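Local coordinates for ferrous iron uptake transporter protein B (Streptococcus thermophilus, PDB 3TAH) that binds guanine nucleotides through the G domain of its cytosolic part and probably drives ferrous iron uptake across the membrane with GTP, at residues T4-I9 with S83-V88; V88-L93 with I112-I117. The protein carries 1 engineered substitution. All blocks are in the same frame, centred on the assembly; numbering follows the deposited sequence.

Contact 1. Residues T4-I9 with S83-V88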
# COMPACT_ATOMS: atom_id res chain seq x y z
N THR A 4 4.04 -8.13 17.24
CA THR A 4 3.69 -7.07 16.28
C THR A 4 4.04 -7.62 14.89
O THR A 4 5.19 -7.95 14.63
CB THR A 4 4.37 -5.73 16.57
OG1 THR A 4 3.95 -5.25 17.84
CG2 THR A 4 3.98 -4.68 15.54
N GLU A 5 3.05 -7.72 14.01
CA GLU A 5 3.23 -8.27 12.68
C GLU A 5 3.38 -7.12 11.69
O GLU A 5 2.45 -6.33 11.54
CB GLU A 5 2.02 -9.11 12.28
CG GLU A 5 2.27 -10.04 11.14
CD GLU A 5 3.13 -11.22 11.53
OE1 GLU A 5 3.63 -11.91 10.62
OE2 GLU A 5 3.32 -11.46 12.74
N ILE A 6 4.54 -7.07 11.05
CA ILE A 6 4.88 -6.01 10.12
C ILE A 6 4.95 -6.60 8.72
O ILE A 6 5.83 -7.41 8.43
CB ILE A 6 6.22 -5.35 10.49
CG1 ILE A 6 6.17 -4.78 11.92
CG2 ILE A 6 6.56 -4.26 9.48
CD1 ILE A 6 7.45 -4.14 12.42
N ALA A 7 4.03 -6.18 7.84
CA ALA A 7 4.02 -6.64 6.45
C ALA A 7 5.03 -5.83 5.62
O ALA A 7 4.87 -4.62 5.49
CB ALA A 7 2.61 -6.51 5.84
N LEU A 8 6.03 -6.50 5.06
CA LEU A 8 7.05 -5.87 4.22
C LEU A 8 6.66 -6.03 2.75
O LEU A 8 6.49 -7.15 2.27
CB LEU A 8 8.41 -6.53 4.49
CG LEU A 8 9.65 -5.91 3.86
CD1 LEU A 8 9.97 -4.61 4.56
CD2 LEU A 8 10.83 -6.87 3.94
N ILE A 9 6.51 -4.92 2.03
CA ILE A 9 6.12 -4.98 0.64
C ILE A 9 6.66 -3.79 -0.17
O ILE A 9 6.86 -2.69 0.35
CB ILE A 9 4.56 -5.11 0.50
CG1 ILE A 9 4.13 -5.36 -0.94
CG2 ILE A 9 3.86 -3.88 1.06
CD1 ILE A 9 2.68 -5.81 -1.06
N SER A 83 1.09 -3.40 10.90
CA SER A 83 1.78 -2.31 10.20
C SER A 83 2.16 -2.77 8.80
O SER A 83 2.39 -3.96 8.59
CB SER A 83 3.06 -1.95 10.97
OG SER A 83 4.10 -1.48 10.12
N ILE A 84 2.22 -1.84 7.85
CA ILE A 84 2.81 -2.10 6.54
C ILE A 84 4.13 -1.33 6.50
O ILE A 84 4.13 -0.13 6.73
CB ILE A 84 1.93 -1.63 5.38
CG1 ILE A 84 0.66 -2.47 5.27
CG2 ILE A 84 2.69 -1.74 4.04
CD1 ILE A 84 -0.32 -1.94 4.21
N LEU A 85 5.24 -2.02 6.20
CA LEU A 85 6.54 -1.39 5.97
C LEU A 85 6.77 -1.48 4.46
O LEU A 85 7.03 -2.55 3.89
CB LEU A 85 7.66 -2.08 6.76
CG LEU A 85 9.07 -1.50 6.62
CD1 LEU A 85 9.15 -0.00 6.87
CD2 LEU A 85 10.00 -2.24 7.58
N ASN A 86 6.63 -0.32 3.82
CA ASN A 86 6.62 -0.19 2.36
C ASN A 86 8.02 0.21 1.91
O ASN A 86 8.46 1.31 2.21
CB ASN A 86 5.53 0.84 1.97
CG ASN A 86 5.45 1.13 0.48
OD1 ASN A 86 5.00 2.21 0.08
ND2 ASN A 86 5.88 0.18 -0.35
N VAL A 87 8.69 -0.70 1.21
CA VAL A 87 10.03 -0.45 0.64
C VAL A 87 9.85 0.25 -0.71
O VAL A 87 9.21 -0.29 -1.62
CB VAL A 87 10.86 -1.75 0.49
CG1 VAL A 87 12.25 -1.46 -0.08
CG2 VAL A 87 10.95 -2.47 1.82
N VAL A 88 10.39 1.46 -0.81
CA VAL A 88 10.28 2.32 -1.98
C VAL A 88 11.67 2.67 -2.52
O VAL A 88 12.53 3.12 -1.77
CB VAL A 88 9.51 3.61 -1.62
CG1 VAL A 88 9.60 4.70 -2.71
CG2 VAL A 88 8.04 3.27 -1.30
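In Asn-86, a first torsion of 177° carries CG away from the residue's own N and a second of -155° turns the amide so that ND2 faces the main-chain O of Ile-9. Ile-6, with chi1 at -58°, puts CG2 rather than the longer CG1 branch opposite its N, where the methyl meets Leu-85 CB at 3.7 Å. These two placements mark the two faces of a parallel strand pair, 4-9 beside 83-88, in the central sheet of the G domain. The backbone ladder runs from Ser-83 N on Glu-5 O to Val-87 N on Ile-9 O; its shortest rung joins Leu-85 N to Ala-7 O at 2.7 Å. On the face of Ile-6, Leu-8 and Leu-85, the methyl CD1 of Leu-8 lies 3.8 Å from Leu-85 CG and also reaches Val-87 CG2 at 3.6 Å, forming a hydrocarbon layer next to the phosphate-binding loop, since Leu-8 packs near Lys-16 and Val-87 near Ser-14. On the other face, the CG2 methyls of Ile-9 and Ile-84 lie 3.9 Å apart, the two side chains running the same way; Ile-9 also packs on Ala-72 of helix 67-77 and Leu-103 of helix 93-105.

Ile-9 O is the polar focus. Val-87 N reaches it at 2.8 Å and Asn-86 ND2 at 3.1 Å, from opposite faces of the carbonyl plane. The hydrogen bond from ND2 is nearly straight and lies in the amide's own plane, yet reaches Ile-9 O from above the carbonyl plane. With OD1 bonded to Thr-100 OG1 of helix 93-105, the Asn-86 amide is held at both ends, fixing its rotation. The chemistry thus implies a doubly satisfied buried carbonyl: two donors meet Ile-9 O just before Gly-10, where the strand leads into the P-loop.

Contact 2. Residues V88-L93 with I112-I117. With BGO (3'-O-(N-methylanthraniloyl)guanosine-5'-diphosphate), chain C.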
# COMPACT_ATOMS: atom_id res chain seq x y z
N VAL A 88 10.39 1.46 -0.81
CA VAL A 88 10.28 2.32 -1.98
C VAL A 88 11.67 2.67 -2.52
O VAL A 88 12.53 3.12 -1.77
CB VAL A 88 9.51 3.61 -1.62
CG1 VAL A 88 9.60 4.70 -2.71
CG2 VAL A 88 8.04 3.27 -1.30
N ASP A 89 11.86 2.45 -3.82
CA ASP A 89 13.07 2.82 -4.53
C ASP A 89 13.13 4.32 -4.79
O ASP A 89 12.45 4.85 -5.69
CB ASP A 89 13.11 2.06 -5.87
CG ASP A 89 14.36 2.35 -6.69
OD1 ASP A 89 15.23 3.14 -6.27
OD2 ASP A 89 14.47 1.78 -7.78
N ALA A 90 13.97 5.00 -4.01
CA ALA A 90 14.12 6.46 -4.09
C ALA A 90 14.50 6.96 -5.49
O ALA A 90 14.14 8.08 -5.84
CB ALA A 90 15.14 6.95 -3.09
N THR A 91 15.21 6.13 -6.26
CA THR A 91 15.67 6.51 -7.61
C THR A 91 14.57 6.36 -8.67
O THR A 91 14.78 6.68 -9.83
CB THR A 91 16.90 5.69 -8.06
OG1 THR A 91 16.49 4.37 -8.47
CG2 THR A 91 17.96 5.60 -6.95
N ASN A 92 13.41 5.85 -8.27
CA ASN A 92 12.28 5.68 -9.16
C ASN A 92 10.99 5.96 -8.40
O ASN A 92 10.05 5.15 -8.39
CB ASN A 92 12.32 4.25 -9.64
CG ASN A 92 11.35 3.96 -10.73
OD1 ASN A 92 10.88 2.83 -10.83
ND2 ASN A 92 11.03 4.95 -11.56
N LEU A 93 10.98 7.12 -7.75
CA LEU A 93 9.98 7.43 -6.72
C LEU A 93 8.52 7.38 -7.20
O LEU A 93 7.71 6.66 -6.62
CB LEU A 93 10.27 8.81 -6.11
CG LEU A 93 9.42 9.25 -4.91
CD1 LEU A 93 9.48 8.21 -3.78
CD2 LEU A 93 9.90 10.60 -4.43
N ILE A 112 7.23 4.11 5.37
CA ILE A 112 8.03 3.92 4.15
C ILE A 112 9.51 3.84 4.46
O ILE A 112 10.02 4.71 5.17
CB ILE A 112 7.79 5.06 3.12
CG1 ILE A 112 6.38 4.99 2.52
CG2 ILE A 112 8.84 5.00 2.00
CD1 ILE A 112 6.04 6.20 1.59
N ALA A 113 10.19 2.79 3.96
CA ALA A 113 11.65 2.73 3.92
C ALA A 113 11.98 3.27 2.54
O ALA A 113 11.75 2.60 1.53
CB ALA A 113 12.19 1.30 4.10
N LEU A 114 12.51 4.48 2.50
CA LEU A 114 12.85 5.16 1.27
C LEU A 114 14.26 4.68 0.98
O LEU A 114 15.24 5.31 1.41
CB LEU A 114 12.75 6.68 1.44
CG LEU A 114 13.11 7.54 0.21
CD1 LEU A 114 12.11 7.28 -0.90
CD2 LEU A 114 13.18 9.03 0.52
N ASN A 115 14.33 3.56 0.25
CA ASN A 115 15.54 2.76 0.04
C ASN A 115 16.32 3.23 -1.20
O ASN A 115 15.83 4.03 -1.99
CB ASN A 115 15.15 1.26 0.01
CG ASN A 115 16.35 0.33 0.18
OD1 ASN A 115 17.15 0.49 1.10
ND2 ASN A 115 16.47 -0.66 -0.71
N MET A 116 17.55 2.74 -1.37
CA MET A 116 18.43 3.16 -2.47
C MET A 116 18.86 4.62 -2.32
O MET A 116 19.24 5.25 -3.32
CB MET A 116 17.78 3.01 -3.84
CG MET A 116 17.27 1.63 -4.13
SD MET A 116 18.60 0.63 -4.81
CE MET A 116 17.73 -0.92 -4.94
N ILE A 117 18.82 5.14 -1.10
CA ILE A 117 19.11 6.56 -0.86
C ILE A 117 20.58 6.90 -1.23
O ILE A 117 20.88 8.03 -1.64
CB ILE A 117 18.73 6.98 0.60
CG1 ILE A 117 18.30 8.45 0.63
CG2 ILE A 117 19.84 6.68 1.61
CD1 ILE A 117 16.96 8.71 -0.08
C' BGO C . 22.14 -6.79 -6.85
N1 BGO C . 21.37 0.64 -2.25
C2 BGO C . 22.06 0.11 -3.36
N2 BGO C . 23.05 0.79 -3.91
N3 BGO C . 21.69 -1.08 -3.87
C4 BGO C . 20.68 -1.77 -3.29
C5 BGO C . 19.96 -1.29 -2.19
C6 BGO C . 20.32 -0.06 -1.64
O6 BGO C . 19.74 0.43 -0.66
N7 BGO C . 19.04 -2.21 -1.89
C8 BGO C . 19.15 -3.23 -2.75
N9 BGO C . 20.15 -2.94 -3.59
PA BGO C . 16.64 -6.75 -4.03
PB BGO C . 13.75 -7.00 -4.24
C1' BGO C . 23.30 -6.70 -7.86
O1' BGO C . 22.01 -7.77 -6.12
O1A BGO C . 16.71 -6.76 -2.57
C1B BGO C . 20.66 -3.67 -4.71
O1B BGO C . 12.80 -5.92 -3.99
C2' BGO C . 24.37 -7.61 -7.82
N2' BGO C . 24.44 -8.60 -6.93
O2' BGO C . 21.95 -5.54 -4.11
O2A BGO C . 16.93 -8.00 -4.81
C2B BGO C . 20.72 -5.11 -4.66
O2B BGO C . 13.91 -7.94 -3.14
C3' BGO C . 25.39 -7.47 -8.76
O3' BGO C . 21.29 -5.81 -6.74
O3A BGO C . 15.18 -6.25 -4.52
C3B BGO C . 20.28 -6.01 -5.73
O3B BGO C . 13.54 -7.67 -5.56
C4' BGO C . 25.36 -6.46 -9.69
O4' BGO C . 19.59 -3.62 -5.72
C4B BGO C . 19.27 -5.00 -6.28
C5' BGO C . 24.31 -5.55 -9.74
O5' BGO C . 17.62 -5.58 -4.57
C5B BGO C . 17.80 -5.31 -5.97
C6' BGO C . 23.27 -5.67 -8.81
CM' BGO C . 25.22 -9.83 -7.15
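Asn-115 and Val-88 meet at the C-terminal ends of two neighbouring parallel strands of a beta-alpha-beta unit; strand 110-115 leads into the guanine-recognition N-x-x-D (G4) motif of G proteins, Asn-115 to Asp-118. Asn-115 shows how such a strand end is turned into a base reader. Its CB rests 3.7 Å from Val-88 O, the carbonyl that also accepts the Asn-115 backbone N. CG, set by chi1 of -164° on the far side of the bond from the residue's N, lies beside O6 of the bound mant-GDP. At the tip the amide divides its work: ND2 donates to N7 of the base at 3.2 Å and bonds Ser-14 O of the P-loop as well, while OD1, close to O6 but not bonded to it, is held by Thr-143 OG1. One amide therefore touches base, P-loop and the neighbouring loop, with its orientation fixed from both sides. Met-116 N adds a hydrogen bond to O6 at 3.3 Å; the thioether of Met-116 lies against the base, though this side chain was modelled in two conformers and that packing is accordingly less certain.

Across the strands, Ala-90 N closes the ladder on Asn-115 O at 2.9 Å. On the face of Val-88 and Leu-114, Leu-114 CD1 packs on Ala-90 CB and also meets CD1 of Leu-93, whose side chain crosses that of Leu-114 at about a right angle. Val-88 CG2 meets Ile-112 CG2 farther back. The turn after Asp-89 is an Asx turn: Asp-89 OD1 takes Thr-91 N at 3.0 Å and Thr-91 OG1 at 2.8 Å, both from one face of the carboxylate.

From the N terminus, strand 4-10 runs out first; the chain then passes through the P-loop and helix 16-24, strands 28-32, 39-45 and 51-55, and helix 67-77 before strand 83-89 returns to lie alongside it. Contact 1 closes this long loop. Contact 2 follows in series, closing a shorter one of 18 residues that holds helix 93-105, so the two loops neither nest nor cross. Strand 83-89 serves both, Val-88 falling within both segment pairs, and Asn-86 O probably accepts a hydrogen bond from Ala-113 N. Together the contacts seat three successive strands, setting the P-loop and the base-reading motif side by side at the C-terminal edge of the sheet.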